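PDB 1EE8: MUTM (fpg) protein from Thermus thermophilus, which belongs to the Fpg/MutM family, whose members join an N-terminal beta-rich domain to a helical H2TH domain and a zinc finger. Local coordinates for residues A[53-58]-A[110-115]; A[160-165]-A[207-212]. All coordinates share one frame; numbering follows the deposited sequence.

Contact 1 (A[53-58]-A[110-115]); sequences FLLFAL and GDYREI
F53 and L55 of strand 53-58 meet I115 and Y112 of the loop that follows strand 103-108, in a small, mostly apolar and buried contact within the beta-rich part of the fold. The case illustrates how two alternate residues of a strand can receive a loop without any hydrogen bond between them: only 125 Å² is buried in all, and each strand residue has its own partner. At one end, F53 CE2 lies 3.6 Å from I115 CG2, with F53 CZ nearly as near to the same methyl. The isoleucine branch approaches the phenyl ring obliquely as the two side chains slide past one another in opposite directions. I115 chi1 is -34°, off a staggered value, which leaves CG2 only roughly anti to the backbone N; this is the I115 atom that touches the ring.

At the other end, L55 and Y112 arrive from opposite directions. The methyl L55 CD2 reaches Y112 OH at 3.3 Å and Y112 CZ at 4.1 Å, an approach to the phenol end. The hydroxyl itself is engaged elsewhere, by a hydrogen bond to E63 OE1, an oxygen that also accepts G110 N. E63 thus grips the loop at two points. Near the rim of one face of the Y112 ring, G110 O sits 3.5 Å above the plane. Farther along, R113 holds D111 side-on, NE to OD1 at 2.7 Å and NH1 to OD2 at 3.2 Å, a salt bridge within the loop.

Around this pairing, V65 of strand 62-67 touches F53, L55 and I115, while helix 117-120 packs on F53 and Y112; L54 and F56 instead turn to helix 3-17 and strand 42-50.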
ATOM      1  N   PHE A  53      12.490   8.074  15.875  1.00 22.65           N
ATOM      2  CA  PHE A  53      11.515   7.317  15.103  1.00 23.62           C
ATOM      3  C   PHE A  53      11.275   5.934  15.666  1.00 24.02           C
ATOM      4  O   PHE A  53      12.186   5.282  16.177  1.00 24.18           O
ATOM      5  CB  PHE A  53      11.956   7.138  13.647  1.00 22.49           C
ATOM      6  CG  PHE A  53      12.048   8.414  12.873  1.00 24.47           C
ATOM      7  CD1 PHE A  53      13.259   9.092  12.771  1.00 23.31           C
ATOM      8  CD2 PHE A  53      10.933   8.920  12.206  1.00 23.74           C
ATOM      9  CE1 PHE A  53      13.358  10.249  12.012  1.00 23.63           C
ATOM     10  CE2 PHE A  53      11.024  10.081  11.445  1.00 22.93           C
ATOM     11  CZ  PHE A  53      12.233  10.743  11.347  1.00 22.94           C
ATOM     12  N   LEU A  54      10.036   5.493  15.547  1.00 23.90           N
ATOM     13  CA  LEU A  54       9.645   4.171  15.992  1.00 24.38           C
ATOM     14  C   LEU A  54       9.370   3.429  14.685  1.00 23.63           C
ATOM     15  O   LEU A  54       8.676   3.950  13.810  1.00 22.49           O
ATOM     16  CB  LEU A  54       8.378   4.282  16.832  1.00 25.65           C
ATOM     17  CG  LEU A  54       8.070   3.209  17.869  1.00 28.18           C
ATOM     18  CD1 LEU A  54       9.246   3.041  18.821  1.00 26.69           C
ATOM     19  CD2 LEU A  54       6.806   3.614  18.624  1.00 28.79           C
ATOM     20  N   LEU A  55       9.933   2.238  14.531  1.00 23.45           N
ATOM     21  CA  LEU A  55       9.719   1.471  13.310  1.00 23.85           C
ATOM     22  C   LEU A  55       9.185   0.073  13.599  1.00 23.94           C
ATOM     23  O   LEU A  55       9.818  -0.706  14.313  1.00 24.12           O
ATOM     24  CB  LEU A  55      11.018   1.345  12.504  1.00 23.76           C
ATOM     25  CG  LEU A  55      11.726   2.588  11.955  1.00 25.12           C
ATOM     26  CD1 LEU A  55      12.494   3.298  13.067  1.00 22.99           C
ATOM     27  CD2 LEU A  55      12.688   2.159  10.852  1.00 24.46           C
ATOM     28  N   PHE A  56       8.010  -0.232  13.056  1.00 23.84           N
ATOM     29  CA  PHE A  56       7.420  -1.549  13.214  1.00 24.42           C
ATOM     30  C   PHE A  56       7.861  -2.357  11.995  1.00 23.82           C
ATOM     31  O   PHE A  56       7.530  -2.003  10.858  1.00 23.99           O
ATOM     32  CB  PHE A  56       5.891  -1.457  13.244  1.00 25.16           C
ATOM     33  CG  PHE A  56       5.345  -0.803  14.480  1.00 25.93           C
ATOM     34  CD1 PHE A  56       4.972  -1.567  15.582  1.00 26.31           C
ATOM     35  CD2 PHE A  56       5.220   0.582  14.553  1.00 26.34           C
ATOM     36  CE1 PHE A  56       4.484  -0.960  16.741  1.00 27.70           C
ATOM     37  CE2 PHE A  56       4.734   1.196  15.704  1.00 27.18           C
ATOM     38  CZ  PHE A  56       4.366   0.421  16.800  1.00 27.62           C
ATOM     39  N   ALA A  57       8.635  -3.413  12.226  1.00 23.48           N
ATOM     40  CA  ALA A  57       9.090  -4.271  11.132  1.00 22.51           C
ATOM     41  C   ALA A  57       7.985  -5.295  10.895  1.00 22.27           C
ATOM     42  O   ALA A  57       7.605  -6.041  11.801  1.00 21.41           O
ATOM     43  CB  ALA A  57      10.395  -4.969  11.504  1.00 24.25           C
ATOM     44  N   LEU A  58       7.473  -5.324   9.670  1.00 23.08           N
ATOM     45  CA  LEU A  58       6.383  -6.219   9.317  1.00 23.39           C
ATOM     46  C   LEU A  58       6.789  -7.289   8.314  1.00 23.92           C
ATOM     47  O   LEU A  58       7.533  -7.032   7.368  1.00 24.85           O
ATOM     48  CB  LEU A  58       5.227  -5.392   8.759  1.00 23.15           C
ATOM     49  CG  LEU A  58       4.855  -4.234   9.690  1.00 24.33           C
ATOM     50  CD1 LEU A  58       3.902  -3.286   8.989  1.00 23.09           C
ATOM     51  CD2 LEU A  58       4.240  -4.794  10.972  1.00 24.31           C
ATOM     52  N   GLY A 110      13.411  -0.078   4.332  1.00 32.18           N
ATOM     53  CA  GLY A 110      14.570   0.685   3.902  1.00 32.32           C
ATOM     54  C   GLY A 110      14.290   1.895   3.026  1.00 32.82           C
ATOM     55  O   GLY A 110      15.115   2.813   2.964  1.00 32.96           O
ATOM     56  N   ASP A 111      13.140   1.913   2.353  1.00 32.20           N
ATOM     57  CA  ASP A 111      12.798   3.027   1.466  1.00 32.19           C
ATOM     58  C   ASP A 111      12.404   4.271   2.249  1.00 31.77           C
ATOM     59  O   ASP A 111      11.225   4.516   2.510  1.00 30.65           O
ATOM     60  CB  ASP A 111      11.671   2.621   0.510  1.00 33.08           C
ATOM     61  CG  ASP A 111      11.230   3.762  -0.398  1.00 34.70           C
ATOM     62  OD1 ASP A 111      12.072   4.624  -0.735  1.00 34.18           O
ATOM     63  OD2 ASP A 111      10.042   3.789  -0.789  1.00 35.69           O
ATOM     64  N   TYR A 112      13.405   5.068   2.602  1.00 30.27           N
ATOM     65  CA  TYR A 112      13.172   6.274   3.379  1.00 30.15           C
ATOM     66  C   TYR A 112      13.196   7.558   2.558  1.00 32.02           C
ATOM     67  O   TYR A 112      13.381   8.649   3.104  1.00 32.32           O
ATOM     68  CB  TYR A 112      14.196   6.336   4.511  1.00 28.81           C
ATOM     69  CG  TYR A 112      14.161   5.114   5.410  1.00 26.07           C
ATOM     70  CD1 TYR A 112      15.309   4.670   6.059  1.00 26.32           C
ATOM     71  CD2 TYR A 112      12.978   4.402   5.611  1.00 25.42           C
ATOM     72  CE1 TYR A 112      15.286   3.549   6.888  1.00 26.12           C
ATOM     73  CE2 TYR A 112      12.945   3.278   6.440  1.00 25.12           C
ATOM     74  CZ  TYR A 112      14.103   2.862   7.074  1.00 25.24           C
ATOM     75  OH  TYR A 112      14.078   1.764   7.900  1.00 27.21           O
ATOM     76  N   ARG A 113      12.987   7.428   1.250  1.00 33.48           N
ATOM     77  CA  ARG A 113      12.972   8.583   0.353  1.00 35.69           C
ATOM     78  C   ARG A 113      12.001   9.654   0.838  1.00 36.12           C
ATOM     79  O   ARG A 113      12.160  10.834   0.529  1.00 36.04           O
ATOM     80  CB  ARG A 113      12.579   8.155  -1.065  1.00 36.58           C
ATOM     81  CG  ARG A 113      13.661   7.409  -1.829  1.00 39.02           C
ATOM     82  CD  ARG A 113      13.147   6.960  -3.191  1.00 40.29           C
ATOM     83  NE  ARG A 113      12.034   6.025  -3.068  1.00 41.41           N
ATOM     84  CZ  ARG A 113      11.280   5.615  -4.083  1.00 42.55           C
ATOM     85  NH1 ARG A 113      10.290   4.760  -3.869  1.00 42.22           N
ATOM     86  NH2 ARG A 113      11.511   6.062  -5.313  1.00 42.85           N
ATOM     87  N   GLU A 114      10.991   9.236   1.593  1.00 37.35           N
ATOM     88  CA  GLU A 114       9.998  10.161   2.123  1.00 38.66           C
ATOM     89  C   GLU A 114      10.373  10.619   3.524  1.00 37.67           C
ATOM     90  O   GLU A 114       9.823  11.595   4.033  1.00 38.50           O
ATOM     91  CB  GLU A 114       8.623   9.494   2.152  1.00 41.21           C
ATOM     92  CG  GLU A 114       7.988   9.320   0.780  1.00 43.97           C
ATOM     93  CD  GLU A 114       6.783   8.396   0.804  1.00 46.01           C
ATOM     94  OE1 GLU A 114       6.004   8.417  -0.173  1.00 47.29           O
ATOM     95  OE2 GLU A 114       6.621   7.641   1.790  1.00 46.35           O
ATOM     96  N   ILE A 115      11.318   9.913   4.135  1.00 36.83           N
ATOM     97  CA  ILE A 115      11.781  10.218   5.485  1.00 35.71           C
ATOM     98  C   ILE A 115      13.312  10.295   5.456  1.00 35.91           C
ATOM     99  O   ILE A 115      14.000   9.519   6.119  1.00 35.44           O
ATOM    100  CB  ILE A 115      11.352   9.102   6.458  1.00 35.13           C
ATOM    101  CG1 ILE A 115       9.993   8.543   6.030  1.00 34.75           C
ATOM    102  CG2 ILE A 115      11.240   9.656   7.873  1.00 35.43           C
ATOM    103  CD1 ILE A 115       9.649   7.213   6.659  1.00 33.97           C
TER

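Contact 2 (A[160-165]-A[207-212])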
ATOM      1  N   GLY A 160      16.839  16.027  21.931  1.00 26.10           N
ATOM      2  CA  GLY A 160      15.992  17.196  21.785  1.00 25.03           C
ATOM      3  C   GLY A 160      16.302  18.226  22.863  1.00 24.88           C
ATOM      4  O   GLY A 160      17.339  18.158  23.527  1.00 23.65           O
ATOM      5  N   ASN A 161      15.393  19.176  23.046  1.00 24.39           N
ATOM      6  CA  ASN A 161      15.570  20.231  24.031  1.00 25.05           C
ATOM      7  C   ASN A 161      15.835  19.754  25.453  1.00 24.54           C
ATOM      8  O   ASN A 161      16.783  20.205  26.098  1.00 23.72           O
ATOM      9  CB  ASN A 161      14.347  21.147  24.028  1.00 26.85           C
ATOM     10  CG  ASN A 161      14.356  22.120  22.868  1.00 28.89           C
ATOM     11  OD1 ASN A 161      15.355  22.801  22.618  1.00 31.04           O
ATOM     12  ND2 ASN A 161      13.246  22.185  22.144  1.00 27.08           N
ATOM     13  N   ILE A 162      14.990  18.854  25.947  1.00 23.37           N
ATOM     14  CA  ILE A 162      15.129  18.354  27.311  1.00 22.72           C
ATOM     15  C   ILE A 162      16.504  17.772  27.630  1.00 22.31           C
ATOM     16  O   ILE A 162      17.195  18.242  28.539  1.00 20.40           O
ATOM     17  CB  ILE A 162      14.060  17.282  27.623  1.00 23.98           C
ATOM     18  CG1 ILE A 162      12.670  17.923  27.605  1.00 26.34           C
ATOM     19  CG2 ILE A 162      14.332  16.636  28.986  1.00 24.25           C
ATOM     20  CD1 ILE A 162      11.546  16.966  27.930  1.00 25.93           C
ATOM     21  N   TYR A 163      16.911  16.764  26.871  1.00 20.65           N
ATOM     22  CA  TYR A 163      18.180  16.126  27.138  1.00 20.45           C
ATOM     23  C   TYR A 163      19.404  16.921  26.728  1.00 20.23           C
ATOM     24  O   TYR A 163      20.487  16.711  27.276  1.00 20.81           O
ATOM     25  CB  TYR A 163      18.149  14.717  26.554  1.00 18.92           C
ATOM     26  CG  TYR A 163      17.004  13.958  27.184  1.00 20.49           C
ATOM     27  CD1 TYR A 163      15.836  13.700  26.476  1.00 19.55           C
ATOM     28  CD2 TYR A 163      17.039  13.612  28.539  1.00 21.84           C
ATOM     29  CE1 TYR A 163      14.727  13.127  27.095  1.00 19.76           C
ATOM     30  CE2 TYR A 163      15.932  13.041  29.169  1.00 20.89           C
ATOM     31  CZ  TYR A 163      14.780  12.802  28.439  1.00 20.98           C
ATOM     32  OH  TYR A 163      13.682  12.254  29.056  1.00 18.71           O
ATOM     33  N   ALA A 164      19.251  17.841  25.781  1.00 19.71           N
ATOM     34  CA  ALA A 164      20.387  18.679  25.415  1.00 20.51           C
ATOM     35  C   ALA A 164      20.614  19.591  26.632  1.00 20.80           C
ATOM     36  O   ALA A 164      21.727  19.682  27.153  1.00 19.76           O
ATOM     37  CB  ALA A 164      20.074  19.515  24.183  1.00 20.01           C
ATOM     38  N   ASP A 165      19.549  20.252  27.085  1.00 20.09           N
ATOM     39  CA  ASP A 165      19.638  21.140  28.244  1.00 20.69           C
ATOM     40  C   ASP A 165      20.215  20.399  29.464  1.00 20.29           C
ATOM     41  O   ASP A 165      21.139  20.886  30.118  1.00 20.04           O
ATOM     42  CB  ASP A 165      18.251  21.699  28.609  1.00 21.78           C
ATOM     43  CG  ASP A 165      17.772  22.788  27.650  1.00 23.95           C
ATOM     44  OD1 ASP A 165      18.425  23.012  26.609  1.00 26.74           O
ATOM     45  OD2 ASP A 165      16.734  23.421  27.942  1.00 24.85           O
ATOM     46  N   SER A 207      10.640  11.347  30.407  1.00 30.22           N
ATOM     47  CA  SER A 207      10.229  12.496  31.208  1.00 30.90           C
ATOM     48  C   SER A 207       8.809  12.992  30.971  1.00 32.24           C
ATOM     49  O   SER A 207       8.419  13.306  29.842  1.00 31.90           O
ATOM     50  CB  SER A 207      11.187  13.668  30.973  1.00 29.33           C
ATOM     51  OG  SER A 207      12.506  13.347  31.377  1.00 28.91           O
ATOM     52  N   THR A 208       8.037  13.061  32.046  1.00 33.18           N
ATOM     53  CA  THR A 208       6.683  13.574  31.957  1.00 35.54           C
ATOM     54  C   THR A 208       6.743  14.983  32.525  1.00 36.99           C
ATOM     55  O   THR A 208       6.923  15.174  33.725  1.00 36.56           O
ATOM     56  CB  THR A 208       5.697  12.721  32.768  1.00 35.16           C
ATOM     57  OG1 THR A 208       5.604  11.420  32.176  1.00 34.38           O
ATOM     58  CG2 THR A 208       4.318  13.373  32.778  1.00 33.87           C
ATOM     59  N   LEU A 209       6.612  15.962  31.640  1.00 39.78           N
ATOM     60  CA  LEU A 209       6.677  17.365  32.016  1.00 42.12           C
ATOM     61  C   LEU A 209       5.444  17.851  32.770  1.00 43.90           C
ATOM     62  O   LEU A 209       4.640  17.054  33.269  1.00 44.20           O
ATOM     63  CB  LEU A 209       6.889  18.221  30.761  1.00 42.27           C
ATOM     64  CG  LEU A 209       8.065  17.801  29.869  1.00 42.97           C
ATOM     65  CD1 LEU A 209       8.186  18.760  28.693  1.00 43.15           C
ATOM     66  CD2 LEU A 209       9.348  17.788  30.681  1.00 43.03           C
ATOM     67  N   SER A 210       5.305  19.170  32.849  1.00 45.10           N
ATOM     68  CA  SER A 210       4.187  19.786  33.548  1.00 46.31           C
ATOM     69  C   SER A 210       2.898  19.586  32.764  1.00 46.90           C
ATOM     70  O   SER A 210       1.855  19.271  33.337  1.00 47.84           O
ATOM     71  CB  SER A 210       4.452  21.281  33.741  1.00 46.30           C
ATOM     72  OG  SER A 210       3.429  21.879  34.511  1.00 48.10           O
ATOM     73  N   ASP A 211       2.975  19.769  31.450  1.00 47.40           N
ATOM     74  CA  ASP A 211       1.809  19.607  30.589  1.00 46.75           C
ATOM     75  C   ASP A 211       1.252  18.189  30.673  1.00 46.04           C
ATOM     76  O   ASP A 211       0.138  17.924  30.224  1.00 46.51           O
ATOM     77  CB  ASP A 211       2.172  19.926  29.137  1.00 47.41           C
ATOM     78  CG  ASP A 211       3.401  19.172  28.663  1.00 48.31           C
ATOM     79  OD1 ASP A 211       3.601  18.017  29.097  1.00 48.47           O
ATOM     80  OD2 ASP A 211       4.165  19.731  27.846  1.00 49.24           O
ATOM     81  N   GLN A 212       2.033  17.281  31.249  1.00 45.15           N
ATOM     82  CA  GLN A 212       1.624  15.888  31.387  1.00 43.93           C
ATOM     83  C   GLN A 212       1.342  15.311  29.998  1.00 42.33           C
ATOM     84  O   GLN A 212       0.579  14.354  29.849  1.00 42.19           O
ATOM     85  CB  GLN A 212       0.364  15.796  32.252  1.00 45.38           C
ATOM     86  CG  GLN A 212       0.229  14.494  33.019  1.00 46.88           C
ATOM     87  CD  GLN A 212       1.111  14.449  34.257  1.00 48.04           C
ATOM     88  OE1 GLN A 212       1.171  13.435  34.955  1.00 48.76           O
ATOM     89  NE2 GLN A 212       1.795  15.554  34.540  1.00 48.88           N
TER
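The phenol oxygen of Y163 is held by two groups: S207 OG, 2.8 Å from Y163 OH across the contact, and E5 OE1, with which it forms its other hydrogen bond. The serine hydroxyl is shared in turn, since H228 NE2 is also bonded to S207 OG, and E5 OE1 takes the backbone N of S207 as well. A short chain of polar groups therefore runs from E5 through the tyrosine and serine to H228.

Apolar contacts flank this network. I162 and L209 reach toward each other tip to tip, I162 CD1 standing 3.6 Å from L209 CD2 and 3.9 Å from L209 CD1. Full extension of the isoleucine, with CD1 anti to CA (chi2 -179°), carries the methyl out to the leucine fork. Its other branch serves the tyrosine next door: I162 CG2 lies 3.8 Å above the Y163 ring, over its centre. V197, L198 and A201 of helix 184-203 also pack on Y163.

Both segments fall in the H2TH region, one at the start of helix 161-170, with G160 as N-cap, the other in the loop beyond helix 184-203. Through E5, and through E2 OE2, which accepts I162 N, the contact also involves the N-terminal end of the chain. Two buried hydroxyls, each with two polar partners, probably restrict where the ends of the tyrosine and serine side chains can lie, whereas the neighbouring touch of I162 on L209 is apolar and adds contact without direction.

Overall arrangement
From the N terminus, the chain first runs through the beta-rich region, and contact 1 closes when the loop 110-115 returns to strand 53-58 after 51 residues that contain strands but no helix. Only later does contact 2 open at the start of helix 161-170, closing 41 largely helical residues on, where 207-212 comes back beyond helix 184-203. The two loops are in series, neither nested nor crossed. The centres of contact 1 and contact 2 lie 25 Å apart, on opposite sides of the chain's centre. The nearest atoms of the two contacts stay about 11 Å apart. Contact 1 thus ties strand to loop within the sheet region, contact 2 helix to loop within the H2TH region.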